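PDB 5CQF: L-lysine 6-monooxygenase, which probably hydroxylates the side-chain amine of L-lysine, using FAD and NADPH, in a siderophore biosynthesis pathway. Local coordinates for residues 259-264 with 271-276; 219-224 with 287-292. All blocks are in the same frame, centred on the assembly; numbering follows the deposited sequence.

Interaction 1 of 2, residues 259-264 with 271-276; sequences VDYFHS and QRFLDW
Phe262 and Phe273 meet at the heart of a helical (alpha-alpha) hairpin, in which helices 255-264 and 267-280 are joined by a very short turn. The two segments run at 134° to each other, with axes 11.1 Å apart at their closest, a wide spacing bridged here by aromatic rings and a leucine.

Apolar contact between aromatic rings does most of the work. CD1 of Phe262 comes to 3.7 Å from CD2 of Phe273, which lies at the edge of the Phe262 ring and in its plane. The ring centroids are 5.9 Å apart and the planes are turned by 62°, an oblique pairing that is neither a stack nor a T-shape. Phe262 holds CG anti to the backbone N (chi1 -174°), which carries its ring into the gap between the helices although its CB does not point at the partner. Phe262 meets the CD2/CE2 side of the Phe273 ring, and Tyr261 takes the CD1/CE1 side: its CE2 lies 4.1 Å from CE1 of Phe273, which sits at the edge of the tyrosine ring, near its plane. Leu274 supplies the aliphatic part, its CD2 4.1 Å from CE1 of Phe262; the two side chains cross at about a right angle.

Polar groups serve other ends. The hydroxyl of Tyr261 suits a position at a subunit boundary, because it hydrogen-bonds Asp332 of the second subunit while its ring packs; Phe273 likewise meets Phe334 of that subunit edge-to-face. Ser264 OG donates to Tyr261 O at 2.6 Å, in the carbonyl plane and on a lone pair.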
ATOM      1  N   VAL A 259      -1.779  13.244  27.247  1.00 40.16           N
ATOM      2  CA  VAL A 259      -1.051  13.746  28.392  1.00 40.06           C
ATOM      3  C   VAL A 259      -1.924  14.827  29.047  1.00 41.41           C
ATOM      4  O   VAL A 259      -2.081  14.779  30.281  1.00 39.37           O
ATOM      5  CB  VAL A 259       0.348  14.262  28.007  1.00 42.38           C
ATOM      6  CG1 VAL A 259       1.061  14.909  29.196  1.00 41.67           C
ATOM      7  CG2 VAL A 259       1.192  13.129  27.421  1.00 42.34           C
ATOM      8  N   ASP A 260      -2.536  15.740  28.260  1.00 40.47           N
ATOM      9  CA  ASP A 260      -3.452  16.793  28.850  1.00 41.52           C
ATOM     10  C   ASP A 260      -4.559  16.152  29.670  1.00 41.53           C
ATOM     11  O   ASP A 260      -4.799  16.519  30.812  1.00 42.47           O
ATOM     12  CB  ASP A 260      -4.167  17.662  27.804  1.00 42.65           C
ATOM     13  CG  ASP A 260      -3.229  18.634  27.056  1.00 46.27           C
ATOM     14  OD1 ASP A 260      -2.041  18.742  27.400  1.00 47.27           O
ATOM     15  OD2 ASP A 260      -3.699  19.308  26.108  1.00 49.85           O
ATOM     16  N   TYR A 261      -5.269  15.208  29.064  1.00 40.21           N
ATOM     17  CA  TYR A 261      -6.393  14.598  29.730  1.00 39.67           C
ATOM     18  C   TYR A 261      -5.906  13.989  31.043  1.00 40.92           C
ATOM     19  O   TYR A 261      -6.520  14.239  32.074  1.00 42.85           O
ATOM     20  CB  TYR A 261      -7.079  13.552  28.847  1.00 38.05           C
ATOM     21  CG  TYR A 261      -8.180  12.786  29.557  1.00 38.30           C
ATOM     22  CD1 TYR A 261      -9.447  13.350  29.751  1.00 37.10           C
ATOM     23  CD2 TYR A 261      -7.958  11.488  30.009  1.00 38.46           C
ATOM     24  CE1 TYR A 261     -10.456  12.651  30.391  1.00 37.54           C
ATOM     25  CE2 TYR A 261      -8.958  10.764  30.673  1.00 39.60           C
ATOM     26  CZ  TYR A 261     -10.204  11.340  30.867  1.00 39.41           C
ATOM     27  OH  TYR A 261     -11.170  10.585  31.519  1.00 36.28           O
ATOM     28  N   PHE A 262      -4.795  13.239  31.018  1.00 38.76           N
ATOM     29  CA  PHE A 262      -4.255  12.618  32.230  1.00 39.06           C
ATOM     30  C   PHE A 262      -3.940  13.645  33.324  1.00 39.41           C
ATOM     31  O   PHE A 262      -4.280  13.429  34.460  1.00 40.28           O
ATOM     32  CB  PHE A 262      -3.022  11.793  31.930  1.00 38.52           C
ATOM     33  CG  PHE A 262      -2.519  11.020  33.094  1.00 39.28           C
ATOM     34  CD1 PHE A 262      -3.070   9.795  33.413  1.00 41.11           C
ATOM     35  CD2 PHE A 262      -1.496  11.511  33.876  1.00 41.35           C
ATOM     36  CE1 PHE A 262      -2.607   9.070  34.490  1.00 42.51           C
ATOM     37  CE2 PHE A 262      -1.013  10.800  34.950  1.00 42.06           C
ATOM     38  CZ  PHE A 262      -1.555   9.568  35.250  1.00 43.79           C
ATOM     39  N   HIS A 263      -3.335  14.761  32.983  1.00 38.96           N
ATOM     40  CA  HIS A 263      -3.127  15.819  33.975  1.00 41.39           C
ATOM     41  C   HIS A 263      -4.400  16.456  34.522  1.00 42.37           C
ATOM     42  O   HIS A 263      -4.423  16.866  35.694  1.00 44.06           O
ATOM     43  CB  HIS A 263      -2.140  16.876  33.475  1.00 41.45           C
ATOM     44  CG  HIS A 263      -0.735  16.392  33.545  1.00 40.83           C
ATOM     45  ND1 HIS A 263       0.021  16.499  34.684  1.00 41.54           N
ATOM     46  CD2 HIS A 263      -0.001  15.660  32.675  1.00 42.18           C
ATOM     47  CE1 HIS A 263       1.190  15.924  34.494  1.00 41.12           C
ATOM     48  NE2 HIS A 263       1.202  15.403  33.284  1.00 42.30           N
ATOM     49  N   SER A 264      -5.459  16.485  33.723  1.00 40.00           N
ATOM     50  CA  SER A 264      -6.737  17.034  34.173  1.00 41.62           C
ATOM     51  C   SER A 264      -7.461  16.147  35.205  1.00 42.72           C
ATOM     52  O   SER A 264      -8.452  16.563  35.793  1.00 44.27           O
ATOM     53  CB  SER A 264      -7.661  17.255  32.971  1.00 42.51           C
ATOM     54  OG  SER A 264      -8.288  16.040  32.600  1.00 42.78           O
ATOM     55  N   GLN A 271      -5.219   6.929  39.076  1.00 47.85           N
ATOM     56  CA  GLN A 271      -4.984   5.528  39.412  1.00 51.79           C
ATOM     57  C   GLN A 271      -6.043   4.615  38.784  1.00 52.06           C
ATOM     58  O   GLN A 271      -5.699   3.555  38.235  1.00 50.19           O
ATOM     59  CB  GLN A 271      -4.943   5.310  40.932  1.00 56.98           C
ATOM     60  CG  GLN A 271      -4.461   3.909  41.322  1.00 60.90           C
ATOM     61  CD  GLN A 271      -3.098   3.574  40.703  1.00 65.89           C
ATOM     62  OE1 GLN A 271      -2.991   2.686  39.827  1.00 66.49           O
ATOM     63  NE2 GLN A 271      -2.052   4.318  41.121  1.00 64.93           N
ATOM     64  N   ARG A 272      -7.316   5.027  38.852  1.00 51.12           N
ATOM     65  CA  ARG A 272      -8.376   4.314  38.131  1.00 52.88           C
ATOM     66  C   ARG A 272      -8.088   4.249  36.627  1.00 49.62           C
ATOM     67  O   ARG A 272      -8.332   3.224  35.993  1.00 47.78           O
ATOM     68  CB  ARG A 272      -9.750   4.949  38.364  1.00 57.54           C
ATOM     69  CG  ARG A 272     -10.293   4.759  39.777  1.00 61.13           C
ATOM     70  CD  ARG A 272     -11.811   4.941  39.842  1.00 66.01           C
ATOM     71  NE  ARG A 272     -12.306   6.286  39.484  1.00 67.01           N
ATOM     72  CZ  ARG A 272     -12.199   7.386  40.246  1.00 66.06           C
ATOM     73  NH1 ARG A 272     -12.705   8.542  39.814  1.00 65.97           N
ATOM     74  NH2 ARG A 272     -11.568   7.361  41.420  1.00 63.75           N
ATOM     75  N   PHE A 273      -7.563   5.344  36.069  1.00 46.92           N
ATOM     76  CA  PHE A 273      -7.204   5.382  34.654  1.00 44.59           C
ATOM     77  C   PHE A 273      -6.072   4.434  34.333  1.00 44.75           C
ATOM     78  O   PHE A 273      -6.175   3.713  33.374  1.00 45.76           O
ATOM     79  CB  PHE A 273      -6.852   6.783  34.220  1.00 43.58           C
ATOM     80  CG  PHE A 273      -6.447   6.894  32.775  1.00 43.93           C
ATOM     81  CD1 PHE A 273      -7.408   7.049  31.773  1.00 43.60           C
ATOM     82  CD2 PHE A 273      -5.102   6.846  32.402  1.00 43.06           C
ATOM     83  CE1 PHE A 273      -7.026   7.173  30.432  1.00 42.47           C
ATOM     84  CE2 PHE A 273      -4.729   6.972  31.059  1.00 42.78           C
ATOM     85  CZ  PHE A 273      -5.689   7.134  30.078  1.00 40.73           C
ATOM     86  N   LEU A 274      -5.020   4.406  35.149  1.00 45.33           N
ATOM     87  CA  LEU A 274      -3.906   3.512  34.907  1.00 46.92           C
ATOM     88  C   LEU A 274      -4.271   2.040  35.085  1.00 49.55           C
ATOM     89  O   LEU A 274      -3.770   1.178  34.369  1.00 45.57           O
ATOM     90  CB  LEU A 274      -2.725   3.842  35.810  1.00 48.66           C
ATOM     91  CG  LEU A 274      -2.020   5.175  35.555  1.00 50.38           C
ATOM     92  CD1 LEU A 274      -0.943   5.426  36.619  1.00 51.41           C
ATOM     93  CD2 LEU A 274      -1.429   5.204  34.161  1.00 49.10           C
ATOM     94  N   ASP A 275      -5.137   1.743  36.046  1.00 54.28           N
ATOM     95  CA  ASP A 275      -5.620   0.366  36.198  1.00 58.44           C
ATOM     96  C   ASP A 275      -6.383  -0.122  34.968  1.00 54.43           C
ATOM     97  O   ASP A 275      -6.147  -1.240  34.519  1.00 54.48           O
ATOM     98  CB  ASP A 275      -6.466   0.206  37.468  1.00 63.79           C
ATOM     99  CG  ASP A 275      -5.638   0.371  38.735  1.00 71.97           C
ATOM    100  OD1 ASP A 275      -4.373   0.381  38.638  1.00 77.79           O
ATOM    101  OD2 ASP A 275      -6.257   0.520  39.817  1.00 77.07           O
ATOM    102  N   TRP A 276      -7.273   0.711  34.433  1.00 50.81           N
ATOM    103  CA  TRP A 276      -7.896   0.417  33.146  1.00 52.54           C
ATOM    104  C   TRP A 276      -6.813   0.348  32.055  1.00 52.60           C
ATOM    105  O   TRP A 276      -6.681  -0.654  31.369  1.00 50.62           O
ATOM    106  CB  TRP A 276      -8.986   1.449  32.764  1.00 53.26           C
ATOM    107  CG  TRP A 276      -9.468   1.273  31.320  1.00 54.61           C
ATOM    108  CD1 TRP A 276     -10.422   0.391  30.853  1.00 55.91           C
ATOM    109  CD2 TRP A 276      -8.968   1.960  30.174  1.00 55.14           C
ATOM    110  NE1 TRP A 276     -10.538   0.501  29.486  1.00 57.09           N
ATOM    111  CE2 TRP A 276      -9.654   1.454  29.047  1.00 56.65           C
ATOM    112  CE3 TRP A 276      -7.997   2.961  29.989  1.00 54.71           C
ATOM    113  CZ2 TRP A 276      -9.404   1.920  27.756  1.00 57.72           C
ATOM    114  CZ3 TRP A 276      -7.747   3.414  28.717  1.00 56.01           C
ATOM    115  CH2 TRP A 276      -8.445   2.897  27.610  1.00 58.43           C
TER

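Interaction 2 of 2, residues 219-224 with 287-292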
ATOM      1  N   SER A 219      14.320  -8.482  17.748  1.00 35.71           N
ATOM      2  CA  SER A 219      15.295  -9.468  18.169  1.00 36.20           C
ATOM      3  C   SER A 219      15.013 -10.772  17.500  1.00 35.01           C
ATOM      4  O   SER A 219      15.906 -11.437  16.995  1.00 35.65           O
ATOM      5  CB  SER A 219      15.245  -9.648  19.680  1.00 37.56           C
ATOM      6  OG  SER A 219      15.645  -8.464  20.348  1.00 37.62           O
ATOM      7  N   VAL A 220      13.747 -11.138  17.491  1.00 34.54           N
ATOM      8  CA  VAL A 220      13.357 -12.363  16.853  1.00 33.55           C
ATOM      9  C   VAL A 220      13.747 -12.316  15.400  1.00 33.04           C
ATOM     10  O   VAL A 220      14.372 -13.246  14.891  1.00 32.22           O
ATOM     11  CB  VAL A 220      11.857 -12.641  17.012  1.00 32.75           C
ATOM     12  CG1 VAL A 220      11.423 -13.829  16.168  1.00 32.27           C
ATOM     13  CG2 VAL A 220      11.537 -12.923  18.472  1.00 33.48           C
ATOM     14  N   LEU A 221      13.380 -11.240  14.733  1.00 35.39           N
ATOM     15  CA  LEU A 221      13.674 -11.108  13.311  1.00 37.28           C
ATOM     16  C   LEU A 221      15.156 -11.213  13.035  1.00 39.03           C
ATOM     17  O   LEU A 221      15.571 -11.876  12.076  1.00 39.68           O
ATOM     18  CB  LEU A 221      13.141  -9.791  12.770  1.00 39.49           C
ATOM     19  CG  LEU A 221      13.304  -9.496  11.268  1.00 41.02           C
ATOM     20  CD1 LEU A 221      12.592 -10.524  10.412  1.00 40.57           C
ATOM     21  CD2 LEU A 221      12.719  -8.123  10.976  1.00 42.12           C
ATOM     22  N   GLU A 222      15.958 -10.578  13.873  1.00 39.51           N
ATOM     23  CA  GLU A 222      17.372 -10.527  13.619  1.00 42.65           C
ATOM     24  C   GLU A 222      17.961 -11.923  13.817  1.00 43.84           C
ATOM     25  O   GLU A 222      18.828 -12.373  13.033  1.00 40.80           O
ATOM     26  CB  GLU A 222      18.045  -9.486  14.498  1.00 47.24           C
ATOM     27  CG  GLU A 222      19.578  -9.499  14.450  1.00 55.68           C
ATOM     28  CD  GLU A 222      20.188  -8.966  13.153  1.00 60.76           C
ATOM     29  OE1 GLU A 222      19.543  -8.140  12.469  1.00 62.44           O
ATOM     30  OE2 GLU A 222      21.342  -9.357  12.844  1.00 65.63           O
ATOM     31  N   LEU A 223      17.474 -12.640  14.826  1.00 43.43           N
ATOM     32  CA  LEU A 223      17.977 -13.985  15.058  1.00 41.82           C
ATOM     33  C   LEU A 223      17.635 -14.927  13.901  1.00 43.71           C
ATOM     34  O   LEU A 223      18.532 -15.588  13.373  1.00 43.32           O
ATOM     35  CB  LEU A 223      17.454 -14.558  16.351  1.00 40.37           C
ATOM     36  CG  LEU A 223      17.911 -13.855  17.616  1.00 42.06           C
ATOM     37  CD1 LEU A 223      17.168 -14.483  18.778  1.00 41.24           C
ATOM     38  CD2 LEU A 223      19.431 -13.954  17.822  1.00 42.37           C
ATOM     39  N   VAL A 224      16.359 -15.020  13.512  1.00 43.02           N
ATOM     40  CA  VAL A 224      16.012 -15.913  12.408  1.00 43.38           C
ATOM     41  C   VAL A 224      16.598 -15.398  11.086  1.00 45.89           C
ATOM     42  O   VAL A 224      16.704 -16.155  10.144  1.00 49.31           O
ATOM     43  CB  VAL A 224      14.494 -16.138  12.227  1.00 43.94           C
ATOM     44  CG1 VAL A 224      13.882 -16.790  13.451  1.00 42.23           C
ATOM     45  CG2 VAL A 224      13.775 -14.839  11.888  1.00 44.90           C
ATOM     46  N   PRO A 287       3.958  -1.688  11.931  1.00 35.58           N
ATOM     47  CA  PRO A 287       3.353  -2.693  11.043  1.00 35.53           C
ATOM     48  C   PRO A 287       4.324  -3.269  10.020  1.00 34.95           C
ATOM     49  O   PRO A 287       4.178  -4.397   9.656  1.00 33.38           O
ATOM     50  CB  PRO A 287       2.184  -1.951  10.355  1.00 36.45           C
ATOM     51  CG  PRO A 287       2.345  -0.502  10.698  1.00 37.78           C
ATOM     52  CD  PRO A 287       3.195  -0.425  11.940  1.00 36.89           C
ATOM     53  N   ASP A 288       5.336  -2.525   9.580  1.00 38.23           N
ATOM     54  CA  ASP A 288       6.352  -3.110   8.659  1.00 39.58           C
ATOM     55  C   ASP A 288       7.262  -4.102   9.352  1.00 38.64           C
ATOM     56  O   ASP A 288       7.746  -5.029   8.707  1.00 39.52           O
ATOM     57  CB  ASP A 288       7.202  -2.046   7.952  1.00 40.77           C
ATOM     58  CG  ASP A 288       6.366  -1.073   7.156  1.00 44.27           C
ATOM     59  OD1 ASP A 288       5.224  -1.420   6.758  1.00 46.37           O
ATOM     60  OD2 ASP A 288       6.851   0.066   6.938  1.00 52.64           O
ATOM     61  N   GLU A 289       7.497  -3.922  10.647  1.00 39.81           N
ATOM     62  CA  GLU A 289       8.277  -4.902  11.414  1.00 41.92           C
ATOM     63  C   GLU A 289       7.522  -6.229  11.564  1.00 41.80           C
ATOM     64  O   GLU A 289       8.090  -7.297  11.318  1.00 40.56           O
ATOM     65  CB  GLU A 289       8.665  -4.354  12.781  1.00 44.74           C
ATOM     66  CG  GLU A 289       9.743  -3.270  12.729  1.00 47.77           C
ATOM     67  CD  GLU A 289      11.094  -3.776  12.209  1.00 49.62           C
ATOM     68  OE1 GLU A 289      11.559  -4.888  12.612  1.00 49.13           O
ATOM     69  OE2 GLU A 289      11.699  -3.042  11.396  1.00 48.49           O
ATOM     70  N   ARG A 290       6.250  -6.154  11.934  1.00 43.44           N
ATOM     71  CA  ARG A 290       5.388  -7.333  11.975  1.00 46.72           C
ATOM     72  C   ARG A 290       5.388  -8.034  10.633  1.00 43.53           C
ATOM     73  O   ARG A 290       5.510  -9.245  10.560  1.00 40.04           O
ATOM     74  CB  ARG A 290       3.938  -6.957  12.315  1.00 52.49           C
ATOM     75  CG  ARG A 290       3.624  -6.876  13.798  1.00 60.70           C
ATOM     76  CD  ARG A 290       3.890  -8.194  14.545  1.00 65.24           C
ATOM     77  NE  ARG A 290       3.164  -9.368  14.001  1.00 68.88           N
ATOM     78  CZ  ARG A 290       3.722 -10.511  13.562  1.00 69.69           C
ATOM     79  NH1 ARG A 290       5.048 -10.690  13.553  1.00 67.94           N
ATOM     80  NH2 ARG A 290       2.936 -11.487  13.119  1.00 67.89           N
ATOM     81  N   GLN A 291       5.224  -7.250   9.575  1.00 41.46           N
ATOM     82  CA  GLN A 291       5.203  -7.788   8.233  1.00 43.60           C
ATOM     83  C   GLN A 291       6.515  -8.483   7.901  1.00 39.85           C
ATOM     84  O   GLN A 291       6.512  -9.549   7.318  1.00 39.24           O
ATOM     85  CB  GLN A 291       4.854  -6.679   7.223  1.00 48.63           C
ATOM     86  CG  GLN A 291       5.029  -7.002   5.737  1.00 56.39           C
ATOM     87  CD  GLN A 291       4.229  -8.212   5.264  1.00 64.39           C
ATOM     88  OE1 GLN A 291       3.207  -8.573   5.863  1.00 68.71           O
ATOM     89  NE2 GLN A 291       4.701  -8.858   4.176  1.00 69.59           N
ATOM     90  N   LYS A 292       7.645  -7.909   8.276  1.00 40.51           N
ATOM     91  CA  LYS A 292       8.942  -8.522   7.919  1.00 40.49           C
ATOM     92  C   LYS A 292       9.072  -9.881   8.593  1.00 38.31           C
ATOM     93  O   LYS A 292       9.503 -10.879   7.971  1.00 37.07           O
ATOM     94  CB  LYS A 292      10.123  -7.609   8.294  1.00 43.10           C
ATOM     95  CG  LYS A 292      10.573  -6.701   7.159  1.00 49.20           C
ATOM     96  CD  LYS A 292      11.063  -5.339   7.637  1.00 52.18           C
ATOM     97  CE  LYS A 292      12.469  -5.379   8.197  1.00 56.95           C
ATOM     98  NZ  LYS A 292      12.704  -4.307   9.224  1.00 56.76           N
TER
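Leu221 is directed toward segment 287-292, and its side chain crosses those of both Lys292 and Glu289 at about a right angle. With CG anti to the backbone N (chi1 -178°), its two methyl groups reach different parts of the partner. CD2 lies 3.8 Å from CB of Lys292 and 3.9 Å from its CE, so the leucine packs chiefly on the carbon chain of the lysine, with NZ a little farther from CD2 at 4.2 Å. CD1 instead comes to 4.0 Å from the backbone O of Lys292.

Helix 214-226 follows strand 206-210 through a glycine-rich turn of GxGxxA type, consistent with the Rossmann-like dinucleotide-binding domain of such flavoenzymes, and the contact packs the first turns of helix 287-302 against it. Leu221 also touches Leu296 of the same helix.

Glu289 reaches over with a chain bent at chi2 (-65°), bringing OE1 to 3.8 Å from CD2 of Leu221. Its other oxygen, OE2, is occupied within its own helix: three residues apart, the acid and the amine are well placed to pair, and Lys292 NZ forms a salt bridge to Glu289 OE2 at 2.7 Å, approaching from above the carboxylate plane, 41° out of it.

The two contacts share no helix and do not touch; their centres are 32 Å apart, although interaction 1 lies within the chain that runs between the segments of interaction 2. Interaction 1 is a largely buried contact between sequence neighbours, and its chemistry is that of aromatic rings, some of which go on to meet the second subunit. Interaction 2 joins helices distant in sequence at the surface, where one leucine packs on the carbon chain of a lysine and beside a carboxylate oxygen of Glu289, the two charged residues pairing within their own helix. Across the segments, only interaction 1 is apolar throughout; charged side chains frame the second.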